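Local coordinates for LPXTG cell wall surface protein (Streptococcus gordonii, PDB 4IGB) that is a peptidoglycan-anchored surface protein of the bacterial cell wall whose N-terminal region, made of an N1 and an adhesin-like N2 domain, probably mediates adhesion, at residues B[41-44]-B[45-49]; B[337-340]-B[341-345]; B[19-23]-B[24-28]. All blocks are in the same frame, centred on the assembly; numbering follows the deposited sequence.

Contact 1: B[41-44]-B[45-49]; sequences LSKS and QSVDQ
Lys43 and Gln49 reach for each other across a corner of the N-terminal domain, where a type I beta turn from Ser44 to Val47 carries the chain from strand 38-43 into strand 47-53. These are edge strands of two different sheets, so the turn passes the chain between sheets and does not close a hairpin. The turn is held by Val47 N, which bonds to Ser44 O at 3.1 Å. Ser44 OG lies between its own backbone N and carbonyl carbon (chi1 75°), which places it over the start of the turn; there Ser46 N makes a weak bond to Ser44 OG at 3.4 Å, and Ser46 CB packs alongside. Val47 turns toward 41-44 but is otherwise buried against Phe72 and Leu74 of strand 68-75. A water bridges Ser44 O and Val47 O, giving a hydrogen bond to each.

Lys43 also sets CG between its backbone N and carbonyl carbon (chi1 64°), then runs out extended, crossing the Gln49 side chain at about a right angle. Lys43 NZ bonds to Gln49 OE1 at 2.7 Å, tilted 26° from the amide carbonyl plane. The other end of that amide is fixed as well, since Gln49 NE2 donates to Glu70 on strand 68-75. A second water links lysine and strand: it accepts from Lys43 NZ at 3.0 Å and from Gln49 N at 2.8 Å, and donates to Val47 O at 3.0 Å.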
loop_
_atom_site.group_PDB
_atom_site.type_symbol
_atom_site.label_atom_id
_atom_site.label_comp_id
_atom_site.label_asym_id
_atom_site.label_seq_id
_atom_site.Cartn_x
_atom_site.Cartn_y
_atom_site.Cartn_z
ATOM N N LEU B 41 -17.009 -5.011 10.472
ATOM C CA LEU B 41 -17.537 -3.778 11.062
ATOM C C LEU B 41 -19.027 -3.639 10.744
ATOM O O LEU B 41 -19.819 -3.192 11.572
ATOM C CB LEU B 41 -16.768 -2.561 10.532
ATOM C CG LEU B 41 -15.257 -2.516 10.791
ATOM C CD1 LEU B 41 -14.677 -1.123 10.475
ATOM C CD2 LEU B 41 -14.961 -2.891 12.237
ATOM N N SER B 42 -19.406 -4.011 9.532
ATOM C CA SER B 42 -20.817 -4.123 9.203
ATOM C C SER B 42 -20.949 -4.975 7.961
ATOM O O SER B 42 -19.999 -5.106 7.191
ATOM C CB SER B 42 -21.430 -2.743 8.952
ATOM O OG SER B 42 -20.878 -2.152 7.781
ATOM N N LYS B 43 -22.125 -5.551 7.760
ATOM C CA LYS B 43 -22.419 -6.249 6.527
ATOM C C LYS B 43 -23.921 -6.199 6.308
ATOM O O LYS B 43 -24.692 -6.247 7.259
ATOM C CB LYS B 43 -21.919 -7.702 6.577
ATOM C CG LYS B 43 -22.602 -8.561 7.617
ATOM C CD LYS B 43 -22.224 -10.028 7.471
ATOM C CE LYS B 43 -22.948 -10.851 8.510
ATOM N NZ LYS B 43 -22.267 -12.152 8.747
ATOM N N SER B 44 -24.354 -6.093 5.065
ATOM C CA SER B 44 -25.797 -6.034 4.821
ATOM C C SER B 44 -26.431 -7.432 4.900
ATOM O O SER B 44 -25.724 -8.436 4.917
ATOM C CB SER B 44 -26.081 -5.346 3.488
ATOM O OG SER B 44 -25.788 -6.201 2.395
ATOM N N GLN B 45 -27.757 -7.506 4.954
ATOM C CA GLN B 45 -28.424 -8.804 5.062
ATOM C C GLN B 45 -28.244 -9.628 3.796
ATOM O O GLN B 45 -28.555 -10.815 3.765
ATOM C CB GLN B 45 -29.915 -8.643 5.361
ATOM C CG GLN B 45 -30.212 -8.179 6.764
ATOM C CD GLN B 45 -31.665 -7.767 6.919
ATOM O OE1 GLN B 45 -31.996 -6.942 7.765
ATOM N NE2 GLN B 45 -32.533 -8.333 6.094
ATOM N N SER B 46 -27.735 -8.987 2.754
ATOM C CA SER B 46 -27.524 -9.642 1.474
ATOM C C SER B 46 -26.357 -10.618 1.578
ATOM O O SER B 46 -26.242 -11.550 0.786
ATOM C CB SER B 46 -27.213 -8.600 0.391
ATOM O OG SER B 46 -28.239 -7.622 0.301
ATOM N N VAL B 47 -25.492 -10.397 2.556
ATOM C CA VAL B 47 -24.257 -11.158 2.633
ATOM C C VAL B 47 -24.412 -12.447 3.442
ATOM O O VAL B 47 -24.913 -12.437 4.562
ATOM C CB VAL B 47 -23.114 -10.328 3.235
ATOM C CG1 VAL B 47 -21.887 -11.200 3.441
ATOM C CG2 VAL B 47 -22.774 -9.161 2.332
ATOM N N ASP B 48 -24.002 -13.556 2.839
ATOM C CA ASP B 48 -23.917 -14.841 3.518
ATOM C C ASP B 48 -22.457 -15.079 3.880
ATOM O O ASP B 48 -21.623 -15.304 3.004
ATOM C CB ASP B 48 -24.412 -15.936 2.576
ATOM C CG ASP B 48 -24.529 -17.282 3.248
ATOM O OD1 ASP B 48 -24.750 -17.341 4.466
ATOM O OD2 ASP B 48 -24.408 -18.298 2.546
ATOM N N GLN B 49 -22.154 -15.014 5.171
ATOM C CA GLN B 49 -20.796 -15.223 5.654
ATOM C C GLN B 49 -20.699 -16.548 6.396
ATOM O O GLN B 49 -21.546 -16.865 7.229
ATOM C CB GLN B 49 -20.373 -14.073 6.571
ATOM C CG GLN B 49 -19.017 -14.260 7.231
ATOM C CD GLN B 49 -18.734 -13.208 8.286
ATOM O OE1 GLN B 49 -19.555 -12.327 8.534
ATOM N NE2 GLN B 49 -17.567 -13.294 8.913
HETATM O O HOH W 1 -23.913 -13.876 6.966
HETATM O O HOH W 2 -25.971 -10.994 6.661
#

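Contact 2: B[337-340]-B[341-345]; sequences QKFD and ERLDY
A type I beta turn from Asp340 to Leu343 links strands 333-338 and 343-352 in the N2 domain, an adhesin-clan beta domain, and its first residue binds both the backbone and a side chain of the turn. Leu343 N closes the turn on Asp340 O at 2.9 Å. The Asp340 side chain has CG anti to its own nitrogen (chi1 -173°), which swings the carboxylate across the turn toward Arg342. There Asp340 OD2 accepts Arg342 N at 2.9 Å through its anti lone pair, and takes Arg342 NE at 3.0 Å on its syn side, though well out of the carboxylate plane. Asp340 OD1 receives Arg342 NH2 at 2.9 Å, so the guanidinium grips the carboxylate side-on, one nitrogen to each oxygen. Both oxygens lie in the guanidinium plane, yet the two flat groups are turned 35° apart. The arginine gets there by bending at chi3; its NH1 goes on to the carbonyl oxygen of Glu407.

Behind the turn the contact is apolar. Phe339 and Tyr345 have nearly parallel rings, 18° apart, but slid so far that they barely overlap; the touch is Phe339 CE2 on Tyr345 CD1 at 3.7 Å. Leu343 CD1 meets the opposite ring carbon, Phe339 CD1, at 4.3 Å, on the same side of the ring plane as Tyr345 CD1. Gln370 NE2 ties the carbonyls of Phe339 and Leu343 together from outside.

With three N-H groups on one carboxylate, two of them from a cation, Asp340 is probably kept ionised, and the arginine's rotation is fixed by the aspartate and the Glu407 carbonyl.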
loop_
_atom_site.group_PDB
_atom_site.type_symbol
_atom_site.label_atom_id
_atom_site.label_comp_id
_atom_site.label_asym_id
_atom_site.label_seq_id
_atom_site.Cartn_x
_atom_site.Cartn_y
_atom_site.Cartn_z
ATOM N N GLN B 337 14.457 18.617 9.191
ATOM C CA GLN B 337 14.656 18.841 10.619
ATOM C C GLN B 337 13.732 19.961 11.081
ATOM O O GLN B 337 13.379 20.854 10.307
ATOM C CB GLN B 337 16.097 19.270 10.903
ATOM C CG GLN B 337 16.950 18.245 11.605
ATOM C CD GLN B 337 16.535 17.951 13.047
ATOM O OE1 GLN B 337 15.450 18.328 13.494
ATOM N NE2 GLN B 337 17.414 17.264 13.781
ATOM N N LYS B 338 13.341 19.925 12.346
ATOM C CA LYS B 338 12.674 21.084 12.920
ATOM C C LYS B 338 13.139 21.219 14.352
ATOM O O LYS B 338 13.048 20.284 15.138
ATOM C CB LYS B 338 11.149 20.962 12.842
ATOM C CG LYS B 338 10.423 22.203 13.357
ATOM C CD LYS B 338 8.905 22.059 13.249
ATOM C CE LYS B 338 8.190 23.268 13.840
ATOM N NZ LYS B 338 6.776 22.934 14.200
ATOM N N PHE B 339 13.663 22.384 14.686
ATOM C CA PHE B 339 14.314 22.551 15.977
ATOM C C PHE B 339 13.437 23.222 17.005
ATOM O O PHE B 339 12.765 24.208 16.711
ATOM C CB PHE B 339 15.608 23.343 15.802
ATOM C CG PHE B 339 16.616 22.647 14.926
ATOM C CD1 PHE B 339 17.298 21.528 15.387
ATOM C CD2 PHE B 339 16.872 23.101 13.641
ATOM C CE1 PHE B 339 18.226 20.887 14.579
ATOM C CE2 PHE B 339 17.795 22.465 12.840
ATOM C CZ PHE B 339 18.473 21.356 13.314
ATOM N N ASP B 340 13.454 22.680 18.217
ATOM C CA ASP B 340 12.798 23.322 19.345
ATOM C C ASP B 340 13.126 24.821 19.337
ATOM O O ASP B 340 14.263 25.218 19.057
ATOM C CB ASP B 340 13.257 22.657 20.646
ATOM C CG ASP B 340 12.497 23.150 21.863
ATOM O OD1 ASP B 340 11.855 22.324 22.546
ATOM O OD2 ASP B 340 12.564 24.359 22.154
ATOM N N GLU B 341 12.124 25.648 19.634
ATOM C CA GLU B 341 12.262 27.109 19.579
ATOM C C GLU B 341 13.344 27.664 20.501
ATOM O O GLU B 341 13.801 28.796 20.320
ATOM C CB GLU B 341 10.916 27.789 19.873
ATOM C CG GLU B 341 9.984 27.742 18.669
ATOM C CD GLU B 341 8.541 28.075 19.000
ATOM O OE1 GLU B 341 8.226 28.257 20.199
ATOM O OE2 GLU B 341 7.724 28.147 18.051
ATOM N N ARG B 342 13.748 26.867 21.485
ATOM C CA ARG B 342 14.804 27.269 22.408
ATOM C C ARG B 342 16.199 27.081 21.807
ATOM O O ARG B 342 17.210 27.321 22.480
ATOM C CB ARG B 342 14.675 26.501 23.724
ATOM C CG ARG B 342 13.416 26.872 24.492
ATOM C CD ARG B 342 13.153 25.898 25.608
ATOM N NE ARG B 342 12.702 24.599 25.121
ATOM C CZ ARG B 342 12.340 23.612 25.925
ATOM N NH1 ARG B 342 12.393 23.791 27.236
ATOM N NH2 ARG B 342 11.924 22.456 25.428
ATOM N N LEU B 343 16.245 26.651 20.545
ATOM C CA LEU B 343 17.505 26.430 19.849
ATOM C C LEU B 343 17.649 27.348 18.649
ATOM O O LEU B 343 16.680 27.597 17.930
ATOM C CB LEU B 343 17.600 24.985 19.356
ATOM C CG LEU B 343 17.711 23.830 20.350
ATOM C CD1 LEU B 343 17.729 22.500 19.571
ATOM C CD2 LEU B 343 18.945 23.955 21.255
ATOM N N ASP B 344 18.862 27.845 18.430
ATOM C CA ASP B 344 19.202 28.482 17.167
ATOM C C ASP B 344 19.993 27.503 16.283
ATOM O O ASP B 344 21.010 26.951 16.711
ATOM C CB ASP B 344 20.059 29.729 17.397
ATOM C CG ASP B 344 19.320 30.826 18.150
ATOM O OD1 ASP B 344 18.068 30.866 18.084
ATOM O OD2 ASP B 344 20.004 31.642 18.811
ATOM N N TYR B 345 19.535 27.311 15.053
ATOM C CA TYR B 345 20.274 26.529 14.071
ATOM C C TYR B 345 21.541 27.267 13.652
ATOM O O TYR B 345 21.479 28.426 13.255
ATOM C CB TYR B 345 19.409 26.259 12.839
ATOM C CG TYR B 345 20.192 25.762 11.637
ATOM C CD1 TYR B 345 20.693 24.464 11.595
ATOM C CD2 TYR B 345 20.439 26.594 10.551
ATOM C CE1 TYR B 345 21.421 24.007 10.499
ATOM C CE2 TYR B 345 21.161 26.150 9.453
ATOM C CZ TYR B 345 21.648 24.853 9.431
ATOM O OH TYR B 345 22.365 24.411 8.343
#

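Contact 3: B[19-23]-B[24-28]; sequences NGTDI and STLDI
Asp22 holds its carboxylate over Ser24 and Thr25; with CG anti to the backbone N (chi1 178°), OD1 is presented to Ser24 and OD2 to Thr25. Ser24 meets OD1 twice: Ser24 OG donates to Asp22 OD1 at 2.7 Å on the syn side, somewhat out of the carboxylate plane, and Ser24 N reaches the same OD1 at 2.9 Å from well above it (48°), both from the same face. Asn256 ND2, at the end of helix 250-256, donates to this oxygen too. The Thr25 side chain crosses that of Asp22 at about a right angle, Thr25 OG1 lying 3.1 Å from Asp22 OD2.

All this belongs to the loop between strands 14-19 and 29-30 of the N-terminal domain, entered through an Asx turn in which Asn19 OD1 accepts from Thr21 N. Further on, Thr25 N bonds to Asp22 O at 3.0 Å, and a water joins that same carbonyl oxygen to Thr25 OG1. Leu26 fits its two methyls against different neighbours. It runs beside Ile23, the two side chains pointing the same way, and Leu26 CD2 is 3.9 Å from Ile23 CG2; Leu26 CD1 meets Thr21 CG2 at 3.9 Å, those two side chains crossing at about a right angle.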
loop_
_atom_site.group_PDB
_atom_site.type_symbol
_atom_site.label_atom_id
_atom_site.label_comp_id
_atom_site.label_asym_id
_atom_site.label_seq_id
_atom_site.Cartn_x
_atom_site.Cartn_y
_atom_site.Cartn_z
ATOM N N ASN B 19 10.152 -1.100 -16.803
ATOM C CA ASN B 19 11.578 -1.395 -16.841
ATOM C C ASN B 19 11.822 -2.871 -16.545
ATOM O O ASN B 19 10.881 -3.664 -16.555
ATOM C CB ASN B 19 12.329 -0.502 -15.853
ATOM C CG ASN B 19 11.905 -0.736 -14.412
ATOM O OD1 ASN B 19 11.367 -1.781 -14.080
ATOM N ND2 ASN B 19 12.166 0.237 -13.548
ATOM N N GLY B 20 13.073 -3.229 -16.264
ATOM C CA GLY B 20 13.456 -4.622 -16.101
ATOM C C GLY B 20 13.284 -5.170 -14.697
ATOM O O GLY B 20 13.534 -6.350 -14.439
ATOM N N THR B 21 12.847 -4.317 -13.782
ATOM C CA THR B 21 12.630 -4.742 -12.407
ATOM C C THR B 21 11.728 -5.971 -12.314
ATOM O O THR B 21 10.677 -6.029 -12.943
ATOM C CB THR B 21 12.051 -3.597 -11.562
ATOM O OG1 THR B 21 13.080 -2.626 -11.334
ATOM C CG2 THR B 21 11.565 -4.122 -10.227
ATOM N N ASP B 22 12.157 -6.956 -11.534
ATOM C CA ASP B 22 11.374 -8.171 -11.334
ATOM C C ASP B 22 10.318 -7.961 -10.242
ATOM O O ASP B 22 10.621 -7.994 -9.052
ATOM C CB ASP B 22 12.304 -9.337 -10.975
ATOM C CG ASP B 22 11.556 -10.622 -10.694
ATOM O OD1 ASP B 22 10.303 -10.645 -10.837
ATOM O OD2 ASP B 22 12.230 -11.619 -10.346
ATOM N N ILE B 23 9.076 -7.750 -10.651
ATOM C CA ILE B 23 8.013 -7.452 -9.684
ATOM C C ILE B 23 7.800 -8.583 -8.656
ATOM O O ILE B 23 7.384 -8.331 -7.523
ATOM C CB ILE B 23 6.704 -7.044 -10.416
ATOM C CG1 ILE B 23 6.936 -5.744 -11.205
ATOM C CG2 ILE B 23 5.536 -6.896 -9.444
ATOM C CD1 ILE B 23 5.679 -5.225 -11.918
ATOM N N SER B 24 8.126 -9.816 -9.039
ATOM C CA SER B 24 7.956 -10.974 -8.158
ATOM C C SER B 24 8.998 -11.052 -7.048
ATOM O O SER B 24 8.811 -11.780 -6.078
ATOM C CB SER B 24 7.990 -12.280 -8.955
ATOM O OG SER B 24 9.328 -12.593 -9.310
ATOM N N THR B 25 10.097 -10.316 -7.178
ATOM C CA THR B 25 11.134 -10.354 -6.149
ATOM C C THR B 25 11.307 -9.019 -5.395
ATOM O O THR B 25 12.324 -8.787 -4.727
ATOM C CB THR B 25 12.498 -10.850 -6.706
ATOM O OG1 THR B 25 12.905 -10.025 -7.808
ATOM C CG2 THR B 25 12.393 -12.307 -7.173
ATOM N N LEU B 26 10.305 -8.155 -5.500
ATOM C CA LEU B 26 10.258 -6.932 -4.699
ATOM C C LEU B 26 10.433 -7.289 -3.230
ATOM O O LEU B 26 9.952 -8.318 -2.776
ATOM C CB LEU B 26 8.907 -6.240 -4.883
ATOM C CG LEU B 26 8.727 -5.083 -5.865
ATOM C CD1 LEU B 26 9.784 -5.060 -6.927
ATOM C CD2 LEU B 26 7.323 -5.118 -6.468
ATOM N N ASP B 27 11.120 -6.437 -2.485
ATOM C CA ASP B 27 11.276 -6.645 -1.055
ATOM C C ASP B 27 10.335 -5.737 -0.259
ATOM O O ASP B 27 10.684 -5.249 0.815
ATOM C CB ASP B 27 12.727 -6.372 -0.650
ATOM C CG ASP B 27 13.046 -6.851 0.749
ATOM O OD1 ASP B 27 12.295 -7.703 1.273
ATOM O OD2 ASP B 27 14.058 -6.384 1.323
ATOM N N ILE B 28 9.144 -5.483 -0.781
ATOM C CA ILE B 28 8.236 -4.603 -0.054
ATOM C C ILE B 28 7.631 -5.350 1.134
ATOM O O ILE B 28 7.729 -6.573 1.228
ATOM C CB ILE B 28 7.155 -4.008 -0.962
ATOM C CG1 ILE B 28 6.347 -5.118 -1.620
ATOM C CG2 ILE B 28 7.802 -3.102 -2.000
ATOM C CD1 ILE B 28 5.309 -4.629 -2.582
HETATM O O HOH W 3 12.834 -6.997 -7.677
#

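How the contacts relate
From the N terminus, contact 3 comes first, in the loop that takes the chain from strand 14-19 of one mixed sheet to strand 29-30 of the six-stranded antiparallel sheet. Contact 1 follows soon after, turning the chain from the edge of the eight-stranded sheet to the far edge strand, 47-53, of that six-stranded sheet. The centres of contacts 1 and 3 are about 37 Å apart, on opposite sides of the chain's centre. Contact 2 lies much later, between two strands of the N2 domain, its centre about 41 Å from that of contact 3. The three are in series, with no nesting or crossing. Asp27 of 24-28 also reaches the N2 range through a salt bridge to Lys324.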